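Local atomic coordinates of GH5 (Bacteroidetes bacterium AC2a, PDB entry 4YHE), a protein that probably hydrolyses beta-1,4-glucosidic linkages in cellulose and related glucans, as a family 5 glycoside hydrolase with a beta/alpha barrel fold. Residues 83-88 with 148-153; 313-318 with 378-383. All coordinates share one frame; numbering follows the deposited sequence.

Contact 1 of 2, residues 83-88 with 148-153; sequences RVDELV and KRFAND
D85 and R149 make the polar half of this contact, a salt bridge in which one carboxylate oxygen takes both bonds. R149 comes side-on: NE donates to D85 OD2 at 2.9 Å with an N-H...O angle of 163°, and NH2 reaches the same D85 OD2 at 3.2 Å along a more bent path. OD2 lies close to the guanidinium plane but is approached on its anti side, and the carboxylate is turned 63° from that plane, so this is not the coplanar two-oxygen pairing of a classic bidentate bridge. A bend at chi2 (73°) in the arginine chain swings its head across the aspartate. R149 NH2 also makes a salt bridge with D82, one helical turn before D85 and the stronger partner of the arginine. Water 1 donates to D85 OD2 at 2.7 Å and, weakly, to the carbonyl of R149.

The apolar half belongs to F150, the first residue to leave helical geometry and the start of a type I turn that closes with D153 N bonded to F150 O. Its ring slips in beside the aspartate: CE1 lies 3.7 Å from D85 OD1, and CE1 and CZ pack against the D85 backbone. V88 CG1 sits 4.1 Å from F150 CE1, while V84 CG1 meets F150 CZ with its side chain crossing at about a right angle. R149 CG lies over one face of the same ring.

D153, at the end of the turn, bonds H89 of helix 78-93. The end of helix 129-149 and the turn after it lie against helix 78-93 on the outside of the barrel, with F150 and V88 reaching inward to I100 on strand 97-101 and L157 on strand 157-160.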
loop_
_atom_site.group_PDB
_atom_site.type_symbol
_atom_site.label_atom_id
_atom_site.label_comp_id
_atom_site.label_asym_id
_atom_site.label_seq_id
_atom_site.Cartn_x
_atom_site.Cartn_y
_atom_site.Cartn_z
ATOM N N ARG A 83 16.564 11.025 -6.658
ATOM C CA ARG A 83 16.620 10.102 -5.534
ATOM C C ARG A 83 15.586 8.992 -5.686
ATOM O O ARG A 83 15.899 7.821 -5.463
ATOM C CB ARG A 83 16.428 10.856 -4.223
ATOM C CG ARG A 83 16.427 10.005 -2.979
ATOM C CD ARG A 83 17.701 9.194 -2.820
ATOM N NE ARG A 83 17.707 8.484 -1.540
ATOM C CZ ARG A 83 18.550 7.502 -1.236
ATOM N NH1 ARG A 83 19.465 7.123 -2.111
ATOM N NH2 ARG A 83 18.505 6.922 -0.054
ATOM N N VAL A 84 14.373 9.358 -6.100
ATOM C CA VAL A 84 13.346 8.363 -6.418
ATOM C C VAL A 84 13.889 7.406 -7.486
ATOM O O VAL A 84 13.823 6.175 -7.308
ATOM C CB VAL A 84 12.018 8.977 -6.899
ATOM C CG1 VAL A 84 11.030 7.860 -7.251
ATOM C CG2 VAL A 84 11.430 9.877 -5.841
ATOM N N ASP A 85 14.490 7.977 -8.543
ATOM C CA ASP A 85 15.131 7.198 -9.626
ATOM C C ASP A 85 16.184 6.248 -9.082
ATOM O O ASP A 85 16.222 5.068 -9.446
ATOM C CB ASP A 85 15.762 8.180 -10.646
ATOM C CG ASP A 85 16.138 7.544 -11.984
ATOM O OD1 ASP A 85 16.183 6.309 -12.140
ATOM O OD2 ASP A 85 16.410 8.362 -12.899
ATOM N N GLU A 86 17.035 6.757 -8.200
ATOM C CA GLU A 86 18.111 5.932 -7.620
ATOM C C GLU A 86 17.586 4.780 -6.779
ATOM O O GLU A 86 18.046 3.635 -6.904
ATOM C CB GLU A 86 19.072 6.792 -6.772
ATOM C CG GLU A 86 20.089 7.574 -7.596
ATOM C CD GLU A 86 21.534 7.045 -7.476
ATOM O OE1 GLU A 86 22.014 6.731 -6.347
ATOM O OE2 GLU A 86 22.207 6.974 -8.530
ATOM N N LEU A 87 16.611 5.072 -5.926
ATOM C CA LEU A 87 16.017 4.021 -5.070
ATOM C C LEU A 87 15.362 2.901 -5.888
ATOM O O LEU A 87 15.563 1.704 -5.610
ATOM C CB LEU A 87 14.978 4.649 -4.148
ATOM C CG LEU A 87 15.550 5.587 -3.084
ATOM C CD1 LEU A 87 14.426 6.405 -2.496
ATOM C CD2 LEU A 87 16.278 4.778 -2.027
ATOM N N VAL A 88 14.589 3.317 -6.891
ATOM C CA VAL A 88 13.926 2.407 -7.811
ATOM C C VAL A 88 14.955 1.455 -8.419
ATOM O O VAL A 88 14.756 0.241 -8.488
ATOM C CB VAL A 88 13.200 3.235 -8.905
ATOM C CG1 VAL A 88 12.881 2.433 -10.141
ATOM C CG2 VAL A 88 11.925 3.830 -8.347
ATOM N N LYS A 148 7.917 10.159 -17.801
ATOM C CA LYS A 148 9.019 10.482 -18.726
ATOM C C LYS A 148 10.378 10.090 -18.174
ATOM O O LYS A 148 11.208 9.592 -18.916
ATOM C CB LYS A 148 8.998 11.944 -19.114
ATOM C CG LYS A 148 7.960 12.200 -20.191
ATOM C CD LYS A 148 7.791 13.685 -20.461
ATOM C CE LYS A 148 6.600 13.940 -21.376
ATOM N NZ LYS A 148 6.186 15.357 -21.226
ATOM N N ARG A 149 10.590 10.235 -16.866
ATOM C CA ARG A 149 11.850 9.794 -16.259
ATOM C C ARG A 149 12.048 8.288 -16.414
ATOM O O ARG A 149 13.173 7.807 -16.648
ATOM C CB ARG A 149 11.874 10.184 -14.774
ATOM C CG ARG A 149 13.194 9.962 -14.098
ATOM C CD ARG A 149 14.205 11.011 -14.565
ATOM N NE ARG A 149 15.297 10.905 -13.664
ATOM C CZ ARG A 149 15.823 11.848 -12.913
ATOM N NH1 ARG A 149 15.461 13.128 -12.959
ATOM N NH2 ARG A 149 16.789 11.459 -12.130
ATOM N N PHE A 150 10.956 7.534 -16.285
ATOM C CA PHE A 150 11.020 6.070 -16.188
ATOM C C PHE A 150 10.582 5.349 -17.474
ATOM O O PHE A 150 10.320 4.149 -17.482
ATOM C CB PHE A 150 10.187 5.610 -14.964
ATOM C CG PHE A 150 10.749 6.079 -13.646
ATOM C CD1 PHE A 150 11.964 5.607 -13.207
ATOM C CD2 PHE A 150 10.072 7.012 -12.860
ATOM C CE1 PHE A 150 12.509 6.043 -12.026
ATOM C CE2 PHE A 150 10.606 7.446 -11.672
ATOM C CZ PHE A 150 11.829 6.980 -11.253
ATOM N N ALA A 151 10.558 6.088 -18.570
ATOM C CA ALA A 151 10.064 5.589 -19.851
ATOM C C ALA A 151 10.835 4.385 -20.383
ATOM O O ALA A 151 10.275 3.577 -21.128
ATOM C CB ALA A 151 10.061 6.723 -20.873
ATOM N N ASN A 152 12.090 4.216 -19.964
ATOM C CA ASN A 152 12.885 3.063 -20.376
ATOM C C ASN A 152 12.857 1.909 -19.398
ATOM O O ASN A 152 13.516 0.888 -19.620
ATOM C CB ASN A 152 14.336 3.490 -20.606
ATOM C CG ASN A 152 14.468 4.579 -21.662
ATOM O OD1 ASN A 152 13.688 4.656 -22.629
ATOM N ND2 ASN A 152 15.461 5.428 -21.484
ATOM N N ASP A 153 12.100 2.048 -18.304
ATOM C CA ASP A 153 11.997 0.980 -17.317
ATOM C C ASP A 153 10.701 0.185 -17.508
ATOM O O ASP A 153 9.603 0.754 -17.551
ATOM C CB ASP A 153 12.089 1.580 -15.904
ATOM C CG ASP A 153 13.400 2.293 -15.679
ATOM O OD1 ASP A 153 14.431 1.607 -15.722
ATOM O OD2 ASP A 153 13.409 3.515 -15.468
HETATM O O HOH W 1 16.216 7.211 -15.295
#

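Contact 2 of 2, residues 313-318 with 378-383; sequences YFRYIC and QSIYDS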
loop_
_atom_site.group_PDB
_atom_site.type_symbol
_atom_site.label_atom_id
_atom_site.label_comp_id
_atom_site.label_asym_id
_atom_site.label_seq_id
_atom_site.Cartn_x
_atom_site.Cartn_y
_atom_site.Cartn_z
ATOM N N TYR A 313 -1.667 -14.150 13.247
ATOM C CA TYR A 313 -2.365 -13.258 12.328
ATOM C C TYR A 313 -1.718 -13.196 10.946
ATOM O O TYR A 313 -2.402 -13.360 9.946
ATOM C CB TYR A 313 -2.458 -11.901 13.005
ATOM C CG TYR A 313 -3.012 -10.756 12.212
ATOM C CD1 TYR A 313 -4.391 -10.536 12.124
ATOM C CD2 TYR A 313 -2.173 -9.828 11.639
ATOM C CE1 TYR A 313 -4.903 -9.420 11.471
ATOM C CE2 TYR A 313 -2.676 -8.714 10.980
ATOM C CZ TYR A 313 -4.035 -8.517 10.891
ATOM O OH TYR A 313 -4.518 -7.412 10.250
ATOM N N PHE A 314 -0.390 -13.029 10.877
ATOM C CA PHE A 314 0.295 -12.977 9.633
ATOM C C PHE A 314 0.171 -14.320 8.879
ATOM O O PHE A 314 -0.127 -14.344 7.713
ATOM C CB PHE A 314 1.782 -12.620 9.837
ATOM C CG PHE A 314 2.046 -11.179 10.319
ATOM C CD1 PHE A 314 1.207 -10.138 10.006
ATOM C CD2 PHE A 314 3.163 -10.906 11.067
ATOM C CE1 PHE A 314 1.474 -8.844 10.446
ATOM C CE2 PHE A 314 3.462 -9.628 11.482
ATOM C CZ PHE A 314 2.612 -8.591 11.172
ATOM N N ARG A 315 0.418 -15.435 9.551
ATOM C CA ARG A 315 0.314 -16.697 8.850
ATOM C C ARG A 315 -1.059 -16.877 8.251
ATOM O O ARG A 315 -1.201 -17.197 7.080
ATOM C CB ARG A 315 0.610 -17.860 9.774
ATOM C CG ARG A 315 2.036 -17.953 10.223
ATOM C CD ARG A 315 2.317 -19.372 10.755
ATOM N NE ARG A 315 1.489 -19.711 11.930
ATOM C CZ ARG A 315 1.706 -19.272 13.167
ATOM N NH1 ARG A 315 2.734 -18.470 13.432
ATOM N NH2 ARG A 315 0.893 -19.647 14.150
ATOM N N TYR A 316 -2.076 -16.647 9.053
ATOM C CA TYR A 316 -3.454 -16.877 8.606
ATOM C C TYR A 316 -3.853 -15.953 7.444
ATOM O O TYR A 316 -4.307 -16.416 6.397
ATOM C CB TYR A 316 -4.412 -16.713 9.777
ATOM C CG TYR A 316 -5.798 -17.238 9.505
ATOM C CD1 TYR A 316 -6.117 -18.581 9.756
ATOM C CD2 TYR A 316 -6.796 -16.421 8.980
ATOM C CE1 TYR A 316 -7.359 -19.085 9.450
ATOM C CE2 TYR A 316 -8.068 -16.923 8.695
ATOM C CZ TYR A 316 -8.344 -18.258 8.955
ATOM O OH TYR A 316 -9.590 -18.782 8.714
ATOM N N ILE A 317 -3.723 -14.630 7.622
ATOM C CA ILE A 317 -4.188 -13.728 6.578
ATOM C C ILE A 317 -3.383 -13.827 5.270
ATOM O O ILE A 317 -3.953 -13.729 4.185
ATOM C CB ILE A 317 -4.292 -12.255 7.056
ATOM C CG1 ILE A 317 -2.930 -11.600 7.211
ATOM C CG2 ILE A 317 -5.133 -12.178 8.337
ATOM C CD1 ILE A 317 -3.018 -10.146 7.675
ATOM N N CYS A 318 -2.077 -14.043 5.378
ATOM C CA CYS A 318 -1.229 -14.154 4.214
ATOM C C CYS A 318 -1.531 -15.466 3.443
ATOM O O CYS A 318 -1.416 -15.504 2.232
ATOM C CB CYS A 318 0.231 -14.051 4.608
ATOM S SG CYS A 318 0.660 -12.361 5.239
ATOM N N GLN A 378 -7.176 -24.155 7.408
ATOM C CA GLN A 378 -7.552 -24.995 8.543
ATOM C C GLN A 378 -6.362 -25.416 9.406
ATOM O O GLN A 378 -6.456 -25.369 10.622
ATOM C CB GLN A 378 -8.371 -26.238 8.097
ATOM C CG GLN A 378 -9.006 -26.955 9.292
ATOM C CD GLN A 378 -10.149 -26.174 9.925
ATOM O OE1 GLN A 378 -11.035 -25.650 9.218
ATOM N NE2 GLN A 378 -10.166 -26.114 11.265
ATOM N N SER A 379 -5.251 -25.819 8.792
ATOM C CA SER A 379 -4.069 -26.233 9.556
ATOM C C SER A 379 -3.464 -25.091 10.354
ATOM O O SER A 379 -3.060 -25.285 11.482
ATOM C CB SER A 379 -3.004 -26.897 8.690
ATOM O OG SER A 379 -2.466 -26.055 7.700
ATOM N N ILE A 380 -3.466 -23.886 9.790
ATOM C CA ILE A 380 -3.032 -22.701 10.551
ATOM C C ILE A 380 -3.998 -22.433 11.711
ATOM O O ILE A 380 -3.591 -22.306 12.870
ATOM C CB ILE A 380 -2.962 -21.473 9.632
ATOM C CG1 ILE A 380 -1.981 -21.687 8.486
ATOM C CG2 ILE A 380 -2.477 -20.274 10.432
ATOM C CD1 ILE A 380 -2.219 -20.773 7.292
ATOM N N TYR A 381 -5.296 -22.354 11.393
ATOM C CA TYR A 381 -6.356 -22.223 12.386
ATOM C C TYR A 381 -6.174 -23.169 13.582
ATOM O O TYR A 381 -6.148 -22.748 14.751
ATOM C CB TYR A 381 -7.703 -22.503 11.716
ATOM C CG TYR A 381 -8.921 -22.138 12.512
ATOM C CD1 TYR A 381 -9.534 -23.061 13.374
ATOM C CD2 TYR A 381 -9.505 -20.868 12.380
ATOM C CE1 TYR A 381 -10.676 -22.721 14.080
ATOM C CE2 TYR A 381 -10.638 -20.526 13.094
ATOM C CZ TYR A 381 -11.218 -21.455 13.937
ATOM O OH TYR A 381 -12.332 -21.112 14.639
ATOM N N ASP A 382 -5.997 -24.449 13.287
ATOM C CA ASP A 382 -5.882 -25.462 14.353
ATOM C C ASP A 382 -4.602 -25.338 15.167
ATOM O O ASP A 382 -4.497 -25.912 16.252
ATOM C CB ASP A 382 -5.935 -26.879 13.758
ATOM C CG ASP A 382 -7.253 -27.187 13.080
ATOM O OD1 ASP A 382 -8.266 -26.502 13.358
ATOM O OD2 ASP A 382 -7.264 -28.123 12.240
ATOM N N SER A 383 -3.615 -24.623 14.646
ATOM C CA SER A 383 -2.358 -24.423 15.353
ATOM C C SER A 383 -2.271 -23.063 16.067
ATOM O O SER A 383 -1.186 -22.681 16.535
ATOM C CB SER A 383 -1.186 -24.573 14.374
ATOM O OG SER A 383 -1.165 -23.509 13.423
HETATM O O HOH W 2 0.617 -22.742 10.844
#
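I380 packs against the backbone and side chains of R315 and Y316, and this apolar packing carries most of the contact. Its CG2 lies 4.0 Å from R315 CB and 3.9 Å from Y316 N, and approaches the edge of the Y316 ring near its plane, at CD1. The other branch ends in CD1, which comes within 3.7 Å of R315 O. With chi1 of -60°, CG1 stands beside the isoleucine's own N and CG2 anti to it, which lets CG2 fit between R315 CB and Y316 while CD1 lies at R315 O. That carbonyl oxygen is hydrogen-bonded to S367 OG of helix 357-369.

Between the aromatics, Y316 CE1 meets Y381 CD2 at 4.0 Å, near the plane of the Y381 ring at its edge. The two side chains run side by side in the same direction, and Y381 goes on to stack with H259.

Helix 304-323 is the one preceding the eighth barrel strand, 327-332, in the order of a TIM barrel. The short helix 377-382, near the C-terminus, lies against its outer side almost antiparallel, with local axes 161° apart and 9.5 Å from each other.

The polar link between the segments is a water. Water 2 donates to S383 OG at 3.2 Å and accepts only a weak bond from R315 NE, a loose bridge on the more exposed side of the contact. Within its own segment S383 OG donates to I380 O at 2.8 Å, and S383 N bonds the same oxygen from the same face; these local bonds close the last turn of the helix and hold OG in place for the water.

In the fold
Contacts 1 and 2 lie on opposite sides of the chain's centre, their own centres 38 Å apart and their nearest atoms about 23 Å apart, so neither touches the other. They come in series: contact 1 closes before contact 2 opens. Both lie outside the closed eight-stranded parallel barrel, and they share no helix. Contact 1 joins helix 78-93 to the end of helix 129-149 and its following turn, next to strands 97-101 and 157-160; contact 2 joins helix 304-323, which leads into strand 327-332, to the C-terminal helix 377-382. One is therefore packing between successive parts of the helical layer, the other the docking of the chain's tail on the outside of that layer.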